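Local coordinates for protein 5-Carboxyvanillate Decarboxylase (Novosphingobium aromaticivorans, PDB 4QRN) that probably decarboxylates 5-carboxyvanillate to vanillate, as a manganese-binding carboxy-lyase of the amidohydrolase family found as a two-chain assembly, at residues 274-279 and 296-301; 256-261 and 303-308; 186-191 and 243-248. One frame throughout, in Å; residues are numbered along the deposited sequence.

Followed from the N terminus, the chain first closes contact 3, where the loop after strand 177-179 meets the second half of helix 233-248. Contact 2 then opens at 256-261, just after the short helix 250-253, and closes only at 303-308, pairing two neighbouring strands of the five-stranded parallel sheet. Within this second loop, contact 1 joins helix 268-284 to the start of helix 298-304, so contact 1 falls within the loop that contact 2 closes and both follow contact 3 in series. Helix 233-248 ties the three together: Leu245 packs on Ile259 of contact 2, while Leu243, Ile246 and Thr247 touch Leu275, Ile298, Tyr301 and His279 of contact 1.

Contact 1 (274-279 and 296-301); sequences RLDYMH and KTIEGY. With 1DF (4-hydroxy-3-methoxy-5-nitrobenzoic acid), chain N.
Asp276, on helix 268-284, offers both carboxylate oxygens to the first turn of helix 298-304. Asp276 OD1 accepts from Ile298 N at 2.8 Å through its syn lone pair, and Asp276 OD2 takes Glu299 N at 3.0 Å, also on the syn side but tilted 21° from the carboxylate plane. A water donates to Asp276 OD2 (2.6 Å) and to Glu299 OE1, bridging two acids whose like charges it probably helps to screen. The next amide is satisfied from within: Thr297 is the N-cap, its OG1 accepting from Gly300 N at 2.9 Å. Between cap and carboxylate, three amides at the helix start have side-chain acceptors, and the negative charge probably suits the positive end of the helix dipole. With an alanine here in place of Asp276, the Ile298 and Glu299 amides would probably lose these acceptors, and the bridging water one of its partners. Alongside, Ile298 CD1 lies 3.9 Å from Leu275 CB and equally near His279 CB. On the far side of helix 268-284, the extended chain of Arg274 carries its guanidinium to the nitro group of the bound nitrobenzoate, Arg274 NH2 donating to O22 at 2.9 Å; the same ligand is hydrogen-bonded by Tyr73 and Arg80 of the second subunit.

Contact 2 (256-261 and 303-308); sequences SLQIMV and KSNVLV
Met260 and Leu307 sit side by side where strands 259-261 and 306-308 run parallel, with Met260 CG 3.8 Å from Leu307 CB and their chains crossing obliquely. Leu307 gives up more surface to the other segment than any other residue here, lying between the Met260 side chain and Gln258, which meets it with CB and OE1. The opposite face of the sheet carries Ile259, Val261, Val306 and Val308. There Val261 CG2 approaches Val308 CG2 at 4.2 Å, and Ile259, Val261 and Val306 are covered by Leu242 of helix 233-248. The backbone bonds alternate as expected of parallel strands: Ile259 N gives to Asn305 O, Leu307 N to Ile259 O (2.9 Å), and Val261 N to Leu307 O (3.0 Å). CA-H...O contacts fill in between, such as Met260 CA to Leu307 O at 3.2 Å, so this end is tight and continuous.

Toward Ser256 and Lys303, both exposed, the pairing loosens and side-chain amides take over. Asn305 ND2 reaches Leu257 O at 2.8 Å, almost straight at 176°, the acceptor lying in the amide plane; the same nitrogen also serves Pro255 O. Gln258, with CG beside its backbone N (chi1 -57°) and the chain bent again at the next bond, folds back so that Gln258 NE2 meets a lone pair of Ser304 O at 3.1 Å. Its OE1 accepts from Arg330, which holds the amide from the other end.

Helices 263-266, 268-284 and 298-304 intervene between the two strands, a beta-alpha-beta crossover of the kind that builds the (beta/alpha)8-type barrel of the amidohydrolase family, in which His263 of the ligand pocket comes two residues after the end of strand 259-261.

Contact 3 (186-191 and 243-248); sequences RYLDEE and LRLITI. With ACT (acetate ion), chain L.
Arg244, on helix 233-248, reaches over the loop to Asp189, and nearly every atom of its side chain finds something there. Arg244 CB and CD pass Asp189 OD1 at 3.8 and 3.9 Å. A bend at the CG-CD bond (chi3 59°) then brings Arg244 NE to within 2.8 Å of Asp189 OD1, from above the carboxylate plane. CZ lies against Tyr187 CB, which covers one guanidinium face. Arg244 NH1 completes the side-on grip, 3.0 Å from each of Asp189 OD1 and OD2, both met on syn lone pairs, although the two flat groups are turned 54° apart. Arg244 NH2, 3.6 Å from Tyr187 CD1, makes a salt bridge with Glu224 of the second subunit. Both Arg244 and Asp189 also have a second modelled conformer, so the pairing may not be the sole arrangement. Next to the Asp189 salt bridge, Leu245 CD2 lies against Leu188 CB at 4.1 Å, and Ile248 CG2 touches Asp189 CB. Tyr187 to Glu190 form a type I beta turn, with Tyr187 OH hydrogen-bonded to Glu237. The contact thus sets the loop between strand 177-179 and helix 194-203 against an outer helix of the barrel, at the dimer interface.

Contact 1 (274-279 and 296-301)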
loop_
_atom_site.group_PDB
_atom_site.type_symbol
_atom_site.label_atom_id
_atom_site.label_comp_id
_atom_site.label_asym_id
_atom_site.label_seq_id
_atom_site.Cartn_x
_atom_site.Cartn_y
_atom_site.Cartn_z
ATOM N N ARG A 274 -3.250 -10.115 -6.163
ATOM C CA ARG A 274 -4.181 -10.086 -5.049
ATOM C C ARG A 274 -5.394 -9.201 -5.364
ATOM O O ARG A 274 -6.525 -9.557 -5.002
ATOM C CB ARG A 274 -3.444 -9.635 -3.804
ATOM C CG ARG A 274 -4.270 -9.548 -2.544
ATOM C CD ARG A 274 -3.319 -9.823 -1.395
ATOM N NE ARG A 274 -3.821 -9.660 -0.044
ATOM C CZ ARG A 274 -4.462 -10.594 0.642
ATOM N NH1 ARG A 274 -4.846 -11.742 0.059
ATOM N NH2 ARG A 274 -4.755 -10.354 1.924
ATOM N N LEU A 275 -5.198 -8.069 -6.011
ATOM C CA LEU A 275 -6.318 -7.216 -6.390
ATOM C C LEU A 275 -7.316 -7.991 -7.240
ATOM O O LEU A 275 -8.522 -7.991 -6.980
ATOM C CB LEU A 275 -5.863 -5.976 -7.153
ATOM C CG LEU A 275 -4.971 -4.993 -6.410
ATOM C CD1 LEU A 275 -4.568 -3.853 -7.335
ATOM C CD2 LEU A 275 -5.622 -4.458 -5.154
ATOM N N ASP A 276 -6.829 -8.622 -8.302
ATOM C CA ASP A 276 -7.743 -9.338 -9.182
ATOM C C ASP A 276 -8.358 -10.551 -8.499
ATOM O O ASP A 276 -9.552 -10.795 -8.663
ATOM C CB ASP A 276 -7.063 -9.718 -10.500
ATOM C CG ASP A 276 -7.363 -8.715 -11.630
ATOM O OD1 ASP A 276 -8.504 -8.183 -11.697
ATOM O OD2 ASP A 276 -6.471 -8.476 -12.462
ATOM N N TYR A 277 -7.568 -11.309 -7.741
ATOM C CA TYR A 277 -8.116 -12.487 -7.088
ATOM C C TYR A 277 -9.248 -12.082 -6.140
ATOM O O TYR A 277 -10.335 -12.668 -6.161
ATOM C CB TYR A 277 -7.029 -13.261 -6.316
ATOM C CG TYR A 277 -7.589 -14.547 -5.761
ATOM C CD1 TYR A 277 -8.186 -14.574 -4.516
ATOM C CD2 TYR A 277 -7.599 -15.707 -6.527
ATOM C CE1 TYR A 277 -8.765 -15.744 -4.016
ATOM C CE2 TYR A 277 -8.178 -16.869 -6.066
ATOM C CZ TYR A 277 -8.762 -16.887 -4.809
ATOM O OH TYR A 277 -9.340 -18.043 -4.338
ATOM N N MET A 278 -8.994 -11.100 -5.289
ATOM C CA MET A 278 -9.977 -10.728 -4.285
ATOM C C MET A 278 -11.119 -9.899 -4.850
ATOM O O MET A 278 -12.248 -9.998 -4.346
ATOM C CB MET A 278 -9.300 -10.057 -3.085
ATOM C CG MET A 278 -8.415 -11.018 -2.286
ATOM S SD MET A 278 -9.434 -12.390 -1.656
ATOM C CE MET A 278 -8.262 -13.335 -0.707
ATOM N N HIS A 279 -10.863 -9.135 -5.907
ATOM C CA HIS A 279 -11.948 -8.470 -6.604
ATOM C C HIS A 279 -12.919 -9.529 -7.143
ATOM O O HIS A 279 -14.144 -9.452 -6.930
ATOM C CB HIS A 279 -11.427 -7.608 -7.752
ATOM C CG HIS A 279 -12.524 -6.959 -8.512
ATOM N ND1 HIS A 279 -12.838 -7.319 -9.802
ATOM C CD2 HIS A 279 -13.428 -6.024 -8.143
ATOM C CE1 HIS A 279 -13.868 -6.602 -10.208
ATOM N NE2 HIS A 279 -14.238 -5.803 -9.225
ATOM N N LYS A 296 -13.344 -5.803 -17.969
ATOM C CA LYS A 296 -11.952 -6.276 -17.987
ATOM C C LYS A 296 -11.536 -6.634 -16.569
ATOM O O LYS A 296 -12.204 -6.272 -15.594
ATOM C CB LYS A 296 -10.970 -5.215 -18.519
ATOM C CG LYS A 296 -11.325 -4.688 -19.887
ATOM C CD LYS A 296 -10.250 -3.747 -20.427
ATOM C CE LYS A 296 -10.537 -3.380 -21.873
ATOM N NZ LYS A 296 -9.415 -2.631 -22.447
ATOM N N THR A 297 -10.435 -7.358 -16.458
ATOM C CA THR A 297 -9.751 -7.518 -15.183
ATOM C C THR A 297 -9.054 -6.218 -14.804
ATOM O O THR A 297 -8.847 -5.326 -15.635
ATOM C CB THR A 297 -8.698 -8.629 -15.269
ATOM O OG1 THR A 297 -7.740 -8.253 -16.263
ATOM C CG2 THR A 297 -9.338 -9.971 -15.640
ATOM N N ILE A 298 -8.667 -6.128 -13.536
ATOM C CA ILE A 298 -7.885 -4.979 -13.093
ATOM C C ILE A 298 -6.580 -4.912 -13.891
ATOM O O ILE A 298 -6.159 -3.828 -14.308
ATOM C CB ILE A 298 -7.659 -5.020 -11.561
ATOM C CG1 ILE A 298 -9.030 -4.868 -10.869
ATOM C CG2 ILE A 298 -6.706 -3.903 -11.135
ATOM C CD1 ILE A 298 -8.993 -5.075 -9.367
ATOM N N GLU A 299 -5.955 -6.060 -14.146
ATOM C CA GLU A 299 -4.786 -6.103 -15.005
ATOM C C GLU A 299 -5.081 -5.487 -16.384
ATOM O O GLU A 299 -4.276 -4.688 -16.910
ATOM C CB GLU A 299 -4.314 -7.544 -15.138
ATOM C CG GLU A 299 -3.144 -7.680 -16.083
ATOM C CD GLU A 299 -2.598 -9.065 -16.099
ATOM O OE1 GLU A 299 -3.346 -10.009 -15.764
ATOM O OE2 GLU A 299 -1.417 -9.213 -16.435
ATOM N N GLY A 300 -6.225 -5.853 -16.962
ATOM C CA GLY A 300 -6.617 -5.279 -18.231
ATOM C C GLY A 300 -6.711 -3.765 -18.196
ATOM O O GLY A 300 -6.242 -3.098 -19.130
ATOM N N TYR A 301 -7.305 -3.214 -17.148
ATOM C CA TYR A 301 -7.395 -1.758 -17.058
ATOM C C TYR A 301 -6.021 -1.135 -16.875
ATOM O O TYR A 301 -5.788 -0.044 -17.384
ATOM C CB TYR A 301 -8.329 -1.304 -15.920
ATOM C CG TYR A 301 -9.761 -1.726 -16.152
ATOM C CD1 TYR A 301 -10.477 -1.255 -17.257
ATOM C CD2 TYR A 301 -10.386 -2.622 -15.300
ATOM C CE1 TYR A 301 -11.782 -1.659 -17.484
ATOM C CE2 TYR A 301 -11.674 -3.040 -15.521
ATOM C CZ TYR A 301 -12.368 -2.563 -16.612
ATOM O OH TYR A 301 -13.643 -3.035 -16.814
HETATM C C1 1DF N . -9.401 -13.351 4.172
HETATM C CO1 1DF N . -8.117 -13.491 3.700
HETATM C CO2 1DF N . -9.663 -13.508 5.532
HETATM C CM1 1DF N . -7.123 -13.785 4.647
HETATM C CM2 1DF N . -8.680 -13.958 6.392
HETATM O OM 1DF N . -8.880 -14.164 7.727
HETATM C CZ 1DF N . -7.404 -14.184 5.928
HETATM C CC 1DF N . -10.509 -13.053 3.265
HETATM C CV 1DF N . -10.070 -13.700 8.295
HETATM O O1 1DF N . -11.523 -12.481 3.710
HETATM O O2 1DF N . -10.452 -13.422 2.030
HETATM O O3 1DF N . -6.507 -14.828 6.686
HETATM N N 1DF N . -5.719 -13.423 4.258
HETATM O O11 1DF N . -4.779 -13.480 5.008
HETATM O O22 1DF N . -5.574 -12.847 3.158
HETATM O O HOH W 1 -5.031 -10.512 -13.334
#

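Contact 2 (256-261 and 303-308)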
loop_
_atom_site.group_PDB
_atom_site.type_symbol
_atom_site.label_atom_id
_atom_site.label_comp_id
_atom_site.label_asym_id
_atom_site.label_seq_id
_atom_site.Cartn_x
_atom_site.Cartn_y
_atom_site.Cartn_z
ATOM N N SER A 256 -12.020 5.564 -23.285
ATOM C CA SER A 256 -10.853 6.321 -23.742
ATOM C C SER A 256 -10.061 6.952 -22.598
ATOM O O SER A 256 -8.932 7.379 -22.812
ATOM C CB SER A 256 -11.255 7.418 -24.723
ATOM O OG SER A 256 -11.943 8.477 -24.094
ATOM N N LEU A 257 -10.653 7.037 -21.414
ATOM C CA LEU A 257 -10.028 7.804 -20.334
ATOM C C LEU A 257 -8.710 7.213 -19.873
ATOM O O LEU A 257 -8.627 6.010 -19.610
ATOM C CB LEU A 257 -11.000 7.858 -19.161
ATOM C CG LEU A 257 -10.533 8.589 -17.909
ATOM C CD1 LEU A 257 -10.433 10.080 -18.166
ATOM C CD2 LEU A 257 -11.490 8.288 -16.762
ATOM N N GLN A 258 -7.700 8.070 -19.755
ATOM C CA GLN A 258 -6.417 7.683 -19.193
ATOM C C GLN A 258 -6.255 8.370 -17.841
ATOM O O GLN A 258 -6.412 9.586 -17.740
ATOM C CB GLN A 258 -5.257 8.100 -20.104
ATOM C CG GLN A 258 -5.370 7.515 -21.512
ATOM C CD GLN A 258 -5.299 5.997 -21.507
ATOM O OE1 GLN A 258 -4.358 5.424 -20.964
ATOM N NE2 GLN A 258 -6.318 5.332 -22.067
ATOM N N ILE A 259 -5.931 7.573 -16.816
ATOM C CA ILE A 259 -5.589 8.098 -15.500
ATOM C C ILE A 259 -4.132 7.787 -15.218
ATOM O O ILE A 259 -3.695 6.635 -15.321
ATOM C CB ILE A 259 -6.496 7.559 -14.376
ATOM C CG1 ILE A 259 -7.952 7.952 -14.657
ATOM C CG2 ILE A 259 -5.993 8.103 -13.011
ATOM C CD1 ILE A 259 -8.962 7.483 -13.587
ATOM N N MET A 260 -3.383 8.834 -14.868
ATOM C CA MET A 260 -1.985 8.748 -14.464
ATOM C C MET A 260 -1.861 8.804 -12.952
ATOM O O MET A 260 -2.562 9.578 -12.311
ATOM C CB MET A 260 -1.228 9.945 -15.053
ATOM C CG MET A 260 -1.187 10.004 -16.556
ATOM S SD MET A 260 -0.593 11.611 -17.124
ATOM C CE MET A 260 -0.404 11.270 -18.854
ATOM N N VAL A 261 -0.957 7.992 -12.414
ATOM C CA VAL A 261 -0.557 8.106 -11.016
ATOM C C VAL A 261 0.957 7.994 -10.941
ATOM O O VAL A 261 1.614 7.412 -11.817
ATOM C CB VAL A 261 -1.213 7.054 -10.106
ATOM C CG1 VAL A 261 -2.709 7.310 -9.955
ATOM C CG2 VAL A 261 -0.945 5.649 -10.626
ATOM N N LYS A 303 -3.354 -2.086 -18.241
ATOM C CA LYS A 303 -2.688 -2.113 -19.530
ATOM C C LYS A 303 -3.341 -1.205 -20.572
ATOM O O LYS A 303 -2.696 -0.881 -21.558
ATOM C CB LYS A 303 -2.609 -3.546 -20.040
ATOM C CG LYS A 303 -1.654 -4.413 -19.222
ATOM C CD LYS A 303 -1.606 -5.823 -19.768
ATOM C CE LYS A 303 -0.507 -6.648 -19.130
ATOM N NZ LYS A 303 -0.424 -7.993 -19.761
ATOM N N SER A 304 -4.589 -0.790 -20.371
ATOM C CA SER A 304 -5.283 0.038 -21.369
ATOM C C SER A 304 -5.650 1.442 -20.911
ATOM O O SER A 304 -5.852 2.303 -21.775
ATOM C CB SER A 304 -6.541 -0.651 -21.850
ATOM O OG SER A 304 -7.424 -0.900 -20.793
ATOM N N ASN A 305 -5.760 1.675 -19.608
ATOM C CA ASN A 305 -6.310 2.941 -19.110
ATOM C C ASN A 305 -5.519 3.609 -18.007
ATOM O O ASN A 305 -5.835 4.745 -17.677
ATOM C CB ASN A 305 -7.745 2.755 -18.611
ATOM C CG ASN A 305 -8.691 2.364 -19.710
ATOM O OD1 ASN A 305 -8.940 1.172 -19.956
ATOM N ND2 ASN A 305 -9.228 3.357 -20.394
ATOM N N VAL A 306 -4.513 2.957 -17.438
ATOM C CA VAL A 306 -3.720 3.550 -16.368
ATOM C C VAL A 306 -2.292 3.747 -16.841
ATOM O O VAL A 306 -1.759 2.945 -17.601
ATOM C CB VAL A 306 -3.777 2.678 -15.097
ATOM C CG1 VAL A 306 -2.936 3.284 -13.967
ATOM C CG2 VAL A 306 -5.237 2.506 -14.657
ATOM N N LEU A 307 -1.688 4.844 -16.415
ATOM C CA LEU A 307 -0.322 5.210 -16.764
ATOM C C LEU A 307 0.395 5.538 -15.455
ATOM O O LEU A 307 -0.228 6.054 -14.522
ATOM C CB LEU A 307 -0.342 6.445 -17.662
ATOM C CG LEU A 307 -1.040 6.238 -19.016
ATOM C CD1 LEU A 307 -1.326 7.579 -19.664
ATOM C CD2 LEU A 307 -0.207 5.330 -19.959
ATOM N N VAL A 308 1.684 5.225 -15.387
ATOM C CA VAL A 308 2.419 5.369 -14.139
ATOM C C VAL A 308 3.685 6.159 -14.345
ATOM O O VAL A 308 4.356 6.046 -15.385
ATOM C CB VAL A 308 2.764 3.964 -13.582
ATOM C CG1 VAL A 308 3.865 3.994 -12.531
ATOM C CG2 VAL A 308 1.512 3.306 -13.059
#

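Contact 3 (186-191 and 243-248)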
loop_
_atom_site.group_PDB
_atom_site.type_symbol
_atom_site.label_atom_id
_atom_site.label_comp_id
_atom_site.label_asym_id
_atom_site.label_seq_id
_atom_site.Cartn_x
_atom_site.Cartn_y
_atom_site.Cartn_z
ATOM N N ARG A 186 -14.434 13.158 -0.017
ATOM C CA ARG A 186 -15.242 12.541 -1.071
ATOM C C ARG A 186 -14.347 12.129 -2.227
ATOM O O ARG A 186 -13.403 12.848 -2.591
ATOM C CB ARG A 186 -16.316 13.510 -1.586
ATOM C CG ARG A 186 -17.249 13.983 -0.502
ATOM C CD ARG A 186 -18.246 14.978 -1.065
ATOM N NE ARG A 186 -19.201 14.301 -1.924
ATOM C CZ ARG A 186 -20.195 14.919 -2.541
ATOM N NH1 ARG A 186 -20.326 16.234 -2.424
ATOM N NH2 ARG A 186 -21.050 14.222 -3.273
ATOM N N TYR A 187 -14.704 11.013 -2.852
ATOM C CA TYR A 187 -13.906 10.381 -3.908
ATOM C C TYR A 187 -14.612 10.446 -5.244
ATOM O O TYR A 187 -15.845 10.540 -5.321
ATOM C CB TYR A 187 -13.569 8.922 -3.489
ATOM C CG TYR A 187 -12.659 8.911 -2.273
ATOM C CD1 TYR A 187 -13.163 8.997 -0.974
ATOM C CD2 TYR A 187 -11.277 8.949 -2.445
ATOM C CE1 TYR A 187 -12.309 9.098 0.125
ATOM C CE2 TYR A 187 -10.403 9.045 -1.354
ATOM C CZ TYR A 187 -10.934 9.125 -0.070
ATOM O OH TYR A 187 -10.125 9.261 1.023
ATOM N N LEU A 188 -13.817 10.375 -6.299
ATOM C CA LEU A 188 -14.298 10.682 -7.652
ATOM C C LEU A 188 -15.202 9.613 -8.231
ATOM O O LEU A 188 -15.786 9.832 -9.289
ATOM C CB LEU A 188 -13.106 10.918 -8.585
ATOM C CG LEU A 188 -12.300 12.194 -8.310
ATOM C CD1 LEU A 188 -10.992 12.079 -9.055
ATOM C CD2 LEU A 188 -13.066 13.490 -8.702
ATOM N N ASP A 189 -15.335 8.467 -7.562
ATOM C CA ASP A 189 -16.289 7.454 -7.999
ATOM C C ASP A 189 -17.736 7.830 -7.714
ATOM O O ASP A 189 -18.636 7.184 -8.217
ATOM C CB ASP A 189 -15.988 6.122 -7.320
ATOM C CG ASP A 189 -16.004 6.229 -5.807
ATOM O OD1 ASP A 189 -15.024 6.759 -5.249
ATOM O OD2 ASP A 189 -17.017 5.807 -5.191
ATOM N N GLU A 190 -17.973 8.864 -6.908
ATOM C CA GLU A 190 -19.361 9.293 -6.680
ATOM C C GLU A 190 -19.926 9.899 -7.953
ATOM O O GLU A 190 -19.216 10.624 -8.669
ATOM C CB GLU A 190 -19.450 10.353 -5.599
ATOM C CG GLU A 190 -19.208 9.887 -4.203
ATOM C CD GLU A 190 -19.684 10.937 -3.228
ATOM O OE1 GLU A 190 -20.848 11.382 -3.338
ATOM O OE2 GLU A 190 -18.892 11.351 -2.379
ATOM N N GLU A 191 -21.209 9.639 -8.204
ATOM C CA GLU A 191 -21.858 10.170 -9.399
ATOM C C GLU A 191 -21.766 11.696 -9.472
ATOM O O GLU A 191 -21.717 12.262 -10.565
ATOM C CB GLU A 191 -23.326 9.755 -9.444
ATOM C CG GLU A 191 -23.529 8.272 -9.717
ATOM C CD GLU A 191 -24.928 7.945 -10.202
ATOM O OE1 GLU A 191 -25.852 8.750 -9.961
ATOM O OE2 GLU A 191 -25.100 6.879 -10.829
ATOM N N LEU A 243 -8.040 2.600 -7.145
ATOM C CA LEU A 243 -8.704 1.307 -7.090
ATOM C C LEU A 243 -10.226 1.459 -7.061
ATOM O O LEU A 243 -10.948 0.720 -7.730
ATOM C CB LEU A 243 -8.203 0.513 -5.891
ATOM C CG LEU A 243 -8.736 -0.910 -5.755
ATOM C CD1 LEU A 243 -8.460 -1.762 -6.998
ATOM C CD2 LEU A 243 -8.130 -1.582 -4.519
ATOM N N ARG A 244 -10.746 2.421 -6.290
ATOM C CA ARG A 244 -12.187 2.734 -6.212
ATOM C C ARG A 244 -12.740 3.075 -7.587
ATOM O O ARG A 244 -13.836 2.682 -7.960
ATOM C CB ARG A 244 -12.438 3.947 -5.283
ATOM C CG ARG A 244 -12.438 3.580 -3.799
ATOM C CD ARG A 244 -12.726 4.731 -2.828
ATOM N NE ARG A 244 -14.025 5.357 -3.045
ATOM C CZ ARG A 244 -14.838 5.801 -2.086
ATOM N NH1 ARG A 244 -15.959 6.405 -2.425
ATOM N NH2 ARG A 244 -14.555 5.641 -0.796
ATOM N N LEU A 245 -11.974 3.868 -8.330
ATOM C CA LEU A 245 -12.410 4.243 -9.665
ATOM C C LEU A 245 -12.415 3.053 -10.622
ATOM O O LEU A 245 -13.356 2.882 -11.410
ATOM C CB LEU A 245 -11.528 5.356 -10.205
ATOM C CG LEU A 245 -11.883 6.733 -9.660
ATOM C CD1 LEU A 245 -10.745 7.725 -9.909
ATOM C CD2 LEU A 245 -13.177 7.247 -10.304
ATOM N N ILE A 246 -11.380 2.215 -10.558
ATOM C CA ILE A 246 -11.369 1.034 -11.414
ATOM C C ILE A 246 -12.578 0.161 -11.082
ATOM O O ILE A 246 -13.314 -0.276 -11.980
ATOM C CB ILE A 246 -10.053 0.251 -11.249
ATOM C CG1 ILE A 246 -8.862 1.063 -11.792
ATOM C CG2 ILE A 246 -10.167 -1.114 -11.923
ATOM C CD1 ILE A 246 -7.524 0.497 -11.406
ATOM N N THR A 247 -12.823 -0.084 -9.801
ATOM C CA THR A 247 -13.839 -1.047 -9.418
ATOM C C THR A 247 -15.264 -0.519 -9.518
ATOM O O THR A 247 -16.195 -1.322 -9.558
ATOM C CB THR A 247 -13.557 -1.677 -8.048
ATOM O OG1 THR A 247 -13.516 -0.657 -7.040
ATOM C CG2 THR A 247 -12.236 -2.455 -8.079
ATOM N N ILE A 248 -15.452 0.804 -9.605
ATOM C CA ILE A 248 -16.777 1.342 -9.921
ATOM C C ILE A 248 -17.063 1.247 -11.414
ATOM O O ILE A 248 -18.181 1.499 -11.858
ATOM C CB ILE A 248 -16.955 2.806 -9.408
ATOM C CG1 ILE A 248 -18.430 3.132 -9.129
ATOM C CG2 ILE A 248 -16.355 3.836 -10.366
ATOM C CD1 ILE A 248 -19.020 2.321 -7.990
HETATM C C ACT L . -18.101 18.672 -1.061
HETATM O O ACT L . -18.621 18.054 -2.019
HETATM O OXT ACT L . -18.293 18.205 0.091
HETATM C CH3 ACT L . -17.301 19.920 -1.277
#